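Local coordinates for enoyl-CoA hydratase/isomerase (Shewanella pealeana, PDB 4KPK), which probably works as an isomerase of the crotonase-like enoyl-CoA hydratase/isomerase family, whose members generally act on acyl-CoA thioesters, at residues 264-267 with 268-272; 245-248 with 249-252; 256-259 with 260-264; 219-222 with 223-226; 74-77 with 78-82. One frame throughout, in Å; residues are numbered along the deposited sequence.

Contact 1 of 5, residues 264-267 with 268-272; sequences TSER and IARIR
E266 and R270, one turn apart on helix 258-273, are joined by a salt bridge that R267 shares, making a three-residue salt-bridge network on one side of the helix. Followed outward, R270 passes obliquely across E266: its CB lies 3.5 Å from the E266 backbone O, its CG and CD pass beside E266 OE2, and its NE donates to E266 OE2 at 2.9 Å. That bond is bent, 140° at the hydrogen, and arrives on the anti side of the oxygen. Further out, R270 CZ and NH2 both lie 3.7 Å from E266 OE2. E266 presents its carboxylate here with CG anti to the backbone N (chi1 -175°) and a bend at chi2. R267 grips the same carboxylate side-on from the syn side, NE to E266 OE1 at 2.9 Å and NH2 to E266 OE2 at 3.0 Å, nearly within its guanidinium plane. Replacing E266 with an alanine would probably leave two arginines close together without the shared counter-charge, their guanidinium groups freer to turn. Each arginine also makes a cation-pi contact, R267 with W243 and R270 with F113 of the second subunit. Between the arginines, R267 NH2 comes 4.5 Å from R270 NE and 3.7 Å from R270 CG.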
# COMPACT_ATOMS: atom_id res chain seq x y z
N THR A 264 13.74 8.83 13.48
CA THR A 264 14.33 9.25 12.16
C THR A 264 15.37 10.36 12.31
O THR A 264 16.41 10.33 11.62
CB THR A 264 13.28 9.68 11.11
OG1 THR A 264 12.46 10.74 11.58
CG2 THR A 264 12.41 8.51 10.78
N SER A 265 15.10 11.30 13.21
CA SER A 265 16.04 12.42 13.46
C SER A 265 17.34 11.93 14.11
O SER A 265 18.41 12.33 13.72
CB SER A 265 15.40 13.50 14.34
OG SER A 265 14.31 14.11 13.67
N GLU A 266 17.23 10.98 15.03
CA GLU A 266 18.40 10.36 15.63
C GLU A 266 19.20 9.56 14.61
O GLU A 266 20.43 9.66 14.61
CB GLU A 266 17.99 9.53 16.85
CG GLU A 266 19.15 8.94 17.63
CD GLU A 266 19.64 7.64 17.00
OE1 GLU A 266 18.88 7.06 16.20
OE2 GLU A 266 20.79 7.21 17.29
N ARG A 267 18.55 8.79 13.72
CA ARG A 267 19.30 8.06 12.67
C ARG A 267 20.14 8.98 11.77
O ARG A 267 21.32 8.73 11.57
CB ARG A 267 18.41 7.16 11.82
CG ARG A 267 17.82 5.99 12.59
CD ARG A 267 18.87 4.93 12.88
NE ARG A 267 19.65 5.19 14.10
CZ ARG A 267 20.68 4.46 14.52
NH1 ARG A 267 21.10 3.41 13.80
NH2 ARG A 267 21.30 4.77 15.65
N ILE A 268 19.54 10.01 11.19
CA ILE A 268 20.31 10.89 10.29
C ILE A 268 21.47 11.57 11.04
O ILE A 268 22.61 11.58 10.57
CB ILE A 268 19.42 11.88 9.53
CG1 ILE A 268 20.24 12.71 8.52
CG2 ILE A 268 18.63 12.76 10.49
CD1 ILE A 268 21.15 11.87 7.62
N ALA A 269 21.20 12.06 12.24
CA ALA A 269 22.24 12.73 13.04
C ALA A 269 23.39 11.80 13.31
O ALA A 269 24.56 12.17 13.09
CB ALA A 269 21.63 13.26 14.33
N ARG A 270 23.09 10.57 13.76
CA ARG A 270 24.14 9.55 13.94
C ARG A 270 24.93 9.23 12.75
O ARG A 270 26.12 9.08 12.86
CB ARG A 270 23.61 8.18 14.27
CG ARG A 270 23.23 7.94 15.65
CD ARG A 270 24.33 8.04 16.67
NE ARG A 270 23.54 7.98 17.91
CZ ARG A 270 23.73 8.67 19.01
NH1 ARG A 270 24.79 9.48 19.14
NH2 ARG A 270 22.86 8.52 20.01
N ILE A 271 24.30 8.92 11.62
CA ILE A 271 25.17 8.48 10.50
C ILE A 271 26.07 9.62 10.07
O ILE A 271 27.21 9.36 9.78
CB ILE A 271 24.48 7.99 9.21
CG1 ILE A 271 23.20 8.72 8.96
CG2 ILE A 271 24.39 6.48 9.14
CD1 ILE A 271 23.12 9.24 7.57
N ARG A 272 25.54 10.84 10.02
CA ARG A 272 26.30 12.04 9.56
C ARG A 272 27.62 12.24 10.26
O ARG A 272 28.54 12.79 9.66
CB ARG A 272 25.56 13.32 9.89
CG ARG A 272 24.40 13.66 9.04
CD ARG A 272 23.88 15.02 9.48
NE ARG A 272 22.71 15.34 8.69
CZ ARG A 272 22.81 15.67 7.42
NH1 ARG A 272 24.03 15.79 6.85
NH2 ARG A 272 21.73 15.91 6.72

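Contact 2 of 5, residues 245-248 with 249-252; sequences KCLL and SSLE
The backbone oxygen of L247 is gripped by two donors from the following turn. S250 OG gives it a short bond of 2.7 Å, lying in the carbonyl plane on a lone pair of L247 O, whereas L251 N reaches L247 O only weakly at 3.2 Å. The hydroxyl can curl back this way because OG of S250 stands between its own backbone N and carbonyl carbon (chi1 76°), over the preceding turn. L251 N has a sounder partner in L248 O, at 3.1 Å, although it approaches from above that carbonyl plane, 70° out of it; L248 O also accepts from Q191 NE2 of the second subunit. Upstream, S249 N to K245 O and S250 N to C246 O keep the ordinary i+4 spacing of an alpha-helix, so the bonding tightens toward i+3 here, and E252 N continues the trend by donating to S249 O. The CG of L251 rests 3.4 Å from L247 O, and its CD1 branch comes 4.4 Å from CG of L247, a loose apolar contact along one flank. S249 CB lies 3.2 Å from C246 O. K245 NZ forms a salt bridge with D157, while E252 OE2 pairs with R187. The flank with the two leucines faces helix 258-273, where L247 meets T264 and L251 meets T260, and both leucines also pack on S182 of the second subunit, so this part of helix 238-251 packs against both its successor in the chain and the second subunit.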
# COMPACT_ATOMS: atom_id res chain seq x y z
N LYS A 245 17.72 0.02 5.08
CA LYS A 245 16.90 -1.15 5.26
C LYS A 245 16.31 -1.25 6.68
O LYS A 245 15.16 -1.64 6.77
CB LYS A 245 17.61 -2.46 4.89
CG LYS A 245 17.93 -2.66 3.41
CD LYS A 245 18.56 -4.03 3.14
CE LYS A 245 17.48 -5.12 3.11
NZ LYS A 245 17.85 -6.31 2.29
N CYS A 246 17.07 -0.92 7.74
CA CYS A 246 16.56 -1.07 9.11
C CYS A 246 15.52 -0.03 9.26
O CYS A 246 14.49 -0.26 9.85
CB CYS A 246 17.63 -0.82 10.22
SG CYS A 246 19.03 -1.96 10.19
N LEU A 247 15.77 1.14 8.68
CA LEU A 247 14.84 2.26 8.83
C LEU A 247 13.50 1.93 8.18
O LEU A 247 12.45 2.05 8.79
CB LEU A 247 15.46 3.50 8.19
CG LEU A 247 14.58 4.72 7.93
CD1 LEU A 247 14.40 5.47 9.22
CD2 LEU A 247 15.24 5.62 6.87
N LEU A 248 13.52 1.53 6.92
CA LEU A 248 12.28 1.03 6.28
C LEU A 248 11.59 -0.06 7.09
O LEU A 248 10.36 -0.13 7.21
CB LEU A 248 12.61 0.45 4.85
CG LEU A 248 13.00 1.52 3.82
CD1 LEU A 248 13.39 0.98 2.44
CD2 LEU A 248 11.81 2.44 3.69
N SER A 249 12.37 -0.98 7.61
CA SER A 249 11.79 -2.00 8.55
C SER A 249 11.02 -1.35 9.70
O SER A 249 9.90 -1.70 9.95
CB SER A 249 12.88 -2.89 9.15
OG SER A 249 12.33 -4.06 9.70
N SER A 250 11.62 -0.37 10.35
CA SER A 250 11.00 0.30 11.49
C SER A 250 9.72 1.03 11.12
O SER A 250 8.92 1.30 12.01
CB SER A 250 11.99 1.26 12.16
OG SER A 250 12.17 2.48 11.41
N LEU A 251 9.51 1.32 9.82
CA LEU A 251 8.36 2.07 9.36
C LEU A 251 7.19 1.20 8.84
O LEU A 251 6.12 1.72 8.54
CB LEU A 251 8.76 3.07 8.29
CG LEU A 251 9.83 4.14 8.57
CD1 LEU A 251 10.25 4.83 7.25
CD2 LEU A 251 9.35 5.19 9.57
N GLU A 252 7.39 -0.12 8.76
CA GLU A 252 6.43 -1.07 8.17
C GLU A 252 5.05 -1.02 8.73
O GLU A 252 4.10 -1.30 8.00
CB GLU A 252 6.92 -2.50 8.36
CG GLU A 252 8.04 -2.88 7.43
CD GLU A 252 8.60 -4.29 7.70
OE1 GLU A 252 8.55 -4.82 8.87
OE2 GLU A 252 9.16 -4.84 6.72

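Contact 3 of 5, residues 256-259 with 260-264; sequences IDQN and TLDHT
The amide of Q258 and the carboxylate of D262 meet with their planes 46° apart. NE2 of Q258 lies above the D262 carboxylate and donates to OD1 of D262 at 3.0 Å; OD1 stays close to the amide plane. A second, weak bond runs from Q258 NE2 to D262 OD2. This reach over one turn depends on Q258 CG standing anti to its backbone N, followed by a bend at chi2 (50°). The other carboxylate, that of D257, holds the N-cap position of helix 258-273. Its OD1 takes two donors from T260: the backbone N at 3.0 Å, nearly along the C-O axis, and OG1 at 3.0 Å from OD1, from above the carboxylate plane. D257 CG sits between its own backbone N and carbonyl carbon (chi1 58°), which brings OD1 back over the first turn. L261 N closes that turn on D257 O at 3.1 Å. Flanking the cap, I256 CG2 touches L261 CD1 at 4.0 Å, a hydrophobic staple whose two side chains also pack on Y184 of the second subunit. With D257 accepting at the helix start and D262 lying in its opening turns, the negative charges would be expected to interact favourably with the helix dipole, while OD1 of D257, accepting from both donors of T260, supplies a side-chain acceptor to a backbone N-H of the first turn.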
# COMPACT_ATOMS: atom_id res chain seq x y z
N ILE A 256 3.28 7.07 12.21
CA ILE A 256 4.06 8.28 12.10
C ILE A 256 3.62 9.11 13.31
O ILE A 256 2.66 9.85 13.20
CB ILE A 256 3.74 9.10 10.82
CG1 ILE A 256 3.74 8.21 9.57
CG2 ILE A 256 4.72 10.27 10.70
CD1 ILE A 256 3.76 8.94 8.23
N ASP A 257 4.30 8.94 14.44
CA ASP A 257 3.98 9.65 15.67
C ASP A 257 5.26 10.33 16.19
O ASP A 257 6.29 10.37 15.47
CB ASP A 257 3.39 8.69 16.70
CG ASP A 257 4.32 7.50 17.05
OD1 ASP A 257 5.50 7.46 16.66
OD2 ASP A 257 3.86 6.56 17.71
N GLN A 258 5.24 10.83 17.44
CA GLN A 258 6.43 11.49 18.01
C GLN A 258 7.65 10.62 17.98
O GLN A 258 8.75 11.09 17.67
CB GLN A 258 6.21 11.96 19.45
CG GLN A 258 7.30 12.91 19.94
CD GLN A 258 7.56 14.05 18.96
OE1 GLN A 258 6.65 14.78 18.58
NE2 GLN A 258 8.80 14.21 18.55
N ASN A 259 7.49 9.35 18.32
CA ASN A 259 8.64 8.45 18.37
C ASN A 259 9.23 8.22 16.98
O ASN A 259 10.45 8.10 16.81
CB ASN A 259 8.24 7.11 19.00
CG ASN A 259 7.91 7.23 20.46
OD1 ASN A 259 8.21 8.24 21.11
ND2 ASN A 259 7.26 6.21 21.00
N THR A 260 8.37 8.17 15.97
CA THR A 260 8.89 8.02 14.57
C THR A 260 9.82 9.20 14.25
O THR A 260 10.96 9.05 13.78
CB THR A 260 7.72 8.01 13.55
OG1 THR A 260 6.73 7.06 13.96
CG2 THR A 260 8.22 7.65 12.17
N LEU A 261 9.30 10.38 14.55
CA LEU A 261 10.02 11.63 14.36
C LEU A 261 11.34 11.69 15.11
O LEU A 261 12.38 12.06 14.53
CB LEU A 261 9.09 12.80 14.74
CG LEU A 261 8.20 13.31 13.59
CD1 LEU A 261 7.16 12.32 13.10
CD2 LEU A 261 7.49 14.61 13.96
N ASP A 262 11.33 11.27 16.37
CA ASP A 262 12.53 11.27 17.20
C ASP A 262 13.60 10.27 16.70
O ASP A 262 14.82 10.58 16.62
CB ASP A 262 12.13 10.92 18.64
CG ASP A 262 11.37 12.05 19.32
OD1 ASP A 262 11.60 13.21 18.97
OD2 ASP A 262 10.52 11.75 20.19
N HIS A 263 13.13 9.08 16.34
CA HIS A 263 13.96 8.02 15.83
C HIS A 263 14.55 8.37 14.43
O HIS A 263 15.76 8.24 14.22
CB HIS A 263 13.15 6.70 15.84
CG HIS A 263 13.73 5.60 15.02
ND1 HIS A 263 14.89 4.94 15.37
CD2 HIS A 263 13.32 5.03 13.86
CE1 HIS A 263 15.17 4.01 14.46
NE2 HIS A 263 14.23 4.05 13.53
N THR A 264 13.74 8.83 13.48
CA THR A 264 14.33 9.25 12.16
C THR A 264 15.37 10.36 12.31
O THR A 264 16.41 10.33 11.62
CB THR A 264 13.28 9.68 11.11
OG1 THR A 264 12.46 10.74 11.58
CG2 THR A 264 12.41 8.51 10.78

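Contact 4 of 5, residues 219-222 with 223-226; sequences NDDL and DAAA
D221 OD1 caps A224 N with an almost straight bond of 3.1 Å (176° at the hydrogen), yet the donor stands well above the D221 carboxylate plane, 66° out of it. The same oxygen receives a water that in turn accepts from D223 N, so direct and water-mediated bonds link D221 OD1 to two backbone N-H groups of the first turn. The carboxylate swings over the helix start with D221 CG anti to its backbone N (chi1 -170°), and its CG comes 3.5 Å from the A224 methyl. Regular helix bonding then begins, A225 N donating to D221 O at 3.0 Å and A226 N to L222 O. Just upstream, N219 works on two sides: OD1 accepts from D221 N at 3.0 Å, closing an Asx turn, while ND2 lies 3.3 Å from the A225 methyl and N219 CB 3.6 Å from A225 CB. Putting an alanine in place of N219 would probably strip D221 N of its side-chain acceptor, uncover part of the A225 methyl and leave the capping residue less firmly held. The turn is tied to the fold through backbone bonds between N219 and A161 and through D220 OD1, which accepts from E163 N. L222 and A225 both pack on I160 of strand 158-161. The arrangement is an aspartate N-cap preceded by an Asx turn, here used where the short strand 217-218 passes into helix 222-235.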
# COMPACT_ATOMS: atom_id res chain seq x y z
N ASN A 219 12.61 -8.38 -18.43
CA ASN A 219 13.62 -8.43 -19.46
C ASN A 219 14.00 -9.87 -19.68
O ASN A 219 14.37 -10.58 -18.73
CB ASN A 219 14.84 -7.64 -18.98
CG ASN A 219 15.79 -7.23 -20.12
OD1 ASN A 219 15.85 -7.85 -21.18
ND2 ASN A 219 16.56 -6.19 -19.87
N ASP A 220 13.89 -10.34 -20.92
CA ASP A 220 14.45 -11.66 -21.28
C ASP A 220 15.98 -11.83 -21.08
O ASP A 220 16.48 -12.93 -20.99
CB ASP A 220 14.10 -12.01 -22.73
CG ASP A 220 12.67 -12.45 -22.89
OD1 ASP A 220 12.02 -12.84 -21.87
OD2 ASP A 220 12.22 -12.40 -24.04
N ASP A 221 16.72 -10.74 -21.02
CA ASP A 221 18.12 -10.86 -20.75
C ASP A 221 18.29 -10.41 -19.32
O ASP A 221 18.46 -9.23 -19.07
CB ASP A 221 18.92 -9.99 -21.70
CG ASP A 221 20.39 -10.26 -21.62
OD1 ASP A 221 20.94 -10.77 -20.57
OD2 ASP A 221 21.04 -9.98 -22.64
N LEU A 222 18.22 -11.37 -18.40
CA LEU A 222 18.25 -11.09 -16.97
C LEU A 222 19.60 -10.50 -16.51
O LEU A 222 19.61 -9.60 -15.67
CB LEU A 222 17.87 -12.38 -16.20
CG LEU A 222 16.42 -12.78 -16.44
CD1 LEU A 222 16.07 -14.20 -15.99
CD2 LEU A 222 15.47 -11.75 -15.88
N ASP A 223 20.69 -10.96 -17.13
CA ASP A 223 22.07 -10.48 -16.85
C ASP A 223 22.28 -9.02 -17.28
O ASP A 223 22.70 -8.20 -16.50
CB ASP A 223 23.12 -11.39 -17.54
CG ASP A 223 23.39 -12.68 -16.77
OD1 ASP A 223 22.69 -12.96 -15.77
OD2 ASP A 223 24.31 -13.44 -17.15
N ALA A 224 21.91 -8.67 -18.50
CA ALA A 224 21.91 -7.30 -18.91
C ALA A 224 20.99 -6.47 -18.00
O ALA A 224 21.32 -5.34 -17.65
CB ALA A 224 21.48 -7.16 -20.36
N ALA A 225 19.83 -7.00 -17.63
CA ALA A 225 18.88 -6.20 -16.85
C ALA A 225 19.42 -5.87 -15.42
O ALA A 225 19.10 -4.80 -14.85
CB ALA A 225 17.51 -6.88 -16.76
N ALA A 226 20.23 -6.79 -14.87
CA ALA A 226 20.75 -6.65 -13.50
C ALA A 226 21.94 -5.69 -13.44
O ALA A 226 22.20 -5.08 -12.41
CB ALA A 226 21.11 -8.00 -12.90
O HOH W 1 20.70 -13.53 -19.07

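Contact 5 of 5, residues 74-77 with 78-82; sequences VLEH and FKRNE
V74 O and L75 O bind F78 N and K79 N in the regular i+4 pattern of helix 65-80, but R80 N to E76 O and N81 N to H77 O, 3.3 and 3.4 Å, are weak where the helix runs out at N81. This helix is the crossover of the beta-alpha-beta unit formed with strands 49-54 and 86-91. H77 and F78 make an edge-to-face pair, centroids 4.9 Å apart and planes at 62°, with the imidazole edge toward the phenyl face. H77 is set for this by CG anti to its backbone N (chi1 177°), and NE2 is hydrogen-bonded to T31 OG1. On the outer side, the poorly ordered R80 lays one guanidinium face over H77 CA and E76 O, and its salt bridge from NH1 to E76 OE2 is long at 3.7 Å. F78 itself turns inward onto C43, L45 and A50, while F78 O, K79 O and N81 O all accept from K135 NZ. V74 runs alongside F78, pointing the same way, and its CG1 reaches F78 CD2 at 3.6 Å. H77 CD2 stands 3.7 Å above the F78 ring plane, displaced toward the rim.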
# COMPACT_ATOMS: atom_id res chain seq x y z
N VAL A 74 24.04 -20.45 2.91
CA VAL A 74 24.64 -19.51 2.00
C VAL A 74 24.42 -18.04 2.45
O VAL A 74 25.32 -17.17 2.35
CB VAL A 74 24.12 -19.72 0.59
CG1 VAL A 74 24.61 -18.61 -0.34
CG2 VAL A 74 24.54 -21.08 0.05
N LEU A 75 23.22 -17.77 2.94
CA LEU A 75 22.92 -16.47 3.51
C LEU A 75 23.82 -16.18 4.69
O LEU A 75 24.39 -15.09 4.75
CB LEU A 75 21.45 -16.34 3.96
CG LEU A 75 20.36 -16.29 2.89
CD1 LEU A 75 19.02 -15.99 3.55
CD2 LEU A 75 20.71 -15.25 1.83
N GLU A 76 23.94 -17.11 5.64
CA GLU A 76 24.80 -16.84 6.81
C GLU A 76 26.23 -16.68 6.32
O GLU A 76 26.92 -15.76 6.74
CB GLU A 76 24.67 -17.90 7.90
CG GLU A 76 25.90 -18.00 8.81
CD GLU A 76 26.23 -16.76 9.70
OE1 GLU A 76 26.09 -15.57 9.28
OE2 GLU A 76 26.69 -17.00 10.85
N HIS A 77 26.66 -17.49 5.36
CA HIS A 77 27.99 -17.31 4.79
C HIS A 77 28.26 -15.89 4.25
O HIS A 77 29.26 -15.26 4.60
CB HIS A 77 28.21 -18.33 3.71
CG HIS A 77 29.50 -18.19 3.01
ND1 HIS A 77 30.70 -18.51 3.61
CD2 HIS A 77 29.80 -17.78 1.75
CE1 HIS A 77 31.68 -18.29 2.75
NE2 HIS A 77 31.16 -17.83 1.63
N PHE A 78 27.36 -15.34 3.47
CA PHE A 78 27.63 -14.05 2.82
C PHE A 78 27.36 -12.84 3.74
O PHE A 78 27.95 -11.77 3.58
CB PHE A 78 26.86 -13.95 1.49
CG PHE A 78 27.48 -14.76 0.35
CD1 PHE A 78 28.83 -14.60 -0.00
CD2 PHE A 78 26.71 -15.64 -0.42
CE1 PHE A 78 29.39 -15.33 -1.04
CE2 PHE A 78 27.27 -16.35 -1.49
CZ PHE A 78 28.61 -16.20 -1.79
N LYS A 79 26.48 -13.00 4.71
CA LYS A 79 26.29 -11.96 5.67
C LYS A 79 27.61 -11.67 6.41
O LYS A 79 27.95 -10.53 6.58
CB LYS A 79 25.20 -12.32 6.66
CG LYS A 79 25.03 -11.20 7.66
CD LYS A 79 23.91 -11.46 8.66
CE LYS A 79 24.01 -10.40 9.75
NZ LYS A 79 22.76 -10.27 10.54
N ARG A 80 28.32 -12.72 6.83
CA ARG A 80 29.63 -12.60 7.52
C ARG A 80 30.71 -11.92 6.65
O ARG A 80 31.47 -11.06 7.13
CB ARG A 80 30.18 -14.00 7.88
CG ARG A 80 29.35 -14.82 8.86
CD ARG A 80 30.09 -16.09 9.29
NE ARG A 80 30.51 -16.97 8.18
CZ ARG A 80 30.00 -18.18 7.87
NH1 ARG A 80 29.01 -18.72 8.57
NH2 ARG A 80 30.49 -18.85 6.83
N ASN A 81 30.72 -12.33 5.38
CA ASN A 81 31.74 -11.98 4.41
C ASN A 81 31.84 -10.49 4.14
O ASN A 81 30.88 -9.87 3.72
CB ASN A 81 31.43 -12.70 3.12
CG ASN A 81 32.64 -12.85 2.25
OD1 ASN A 81 33.22 -11.88 1.80
ND2 ASN A 81 33.01 -14.07 2.01
N GLU A 82 33.03 -9.94 4.38
CA GLU A 82 33.32 -8.52 4.15
C GLU A 82 33.50 -8.13 2.67
O GLU A 82 33.33 -6.96 2.31
CB GLU A 82 34.61 -8.15 4.89
CG GLU A 82 34.60 -8.47 6.37
CD GLU A 82 35.06 -7.28 7.19
OE1 GLU A 82 34.21 -6.70 7.88
OE2 GLU A 82 36.25 -6.91 7.10

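Along the chain the order is contact 5, contact 4, contact 2, contact 3 and contact 1. Contacts 3 and 1 are successive parts of helix 258-273, with centres 12 Å apart, and share T264. Contact 2, on the preceding helix 238-251, touches both, S250 meeting H263, L251 meeting T260 and L247 meeting T264; together the three line the interface with the second subunit. Contacts 4 and 5 belong to the sheet-bearing body, one beside strand 217-218 and the other on the crossover helix 65-80, their centres 25 Å apart. No other chain touches either, so helices 238-251 and 258-273 contribute to the packing between subunits, while contacts 4 and 5 stay within the subunit.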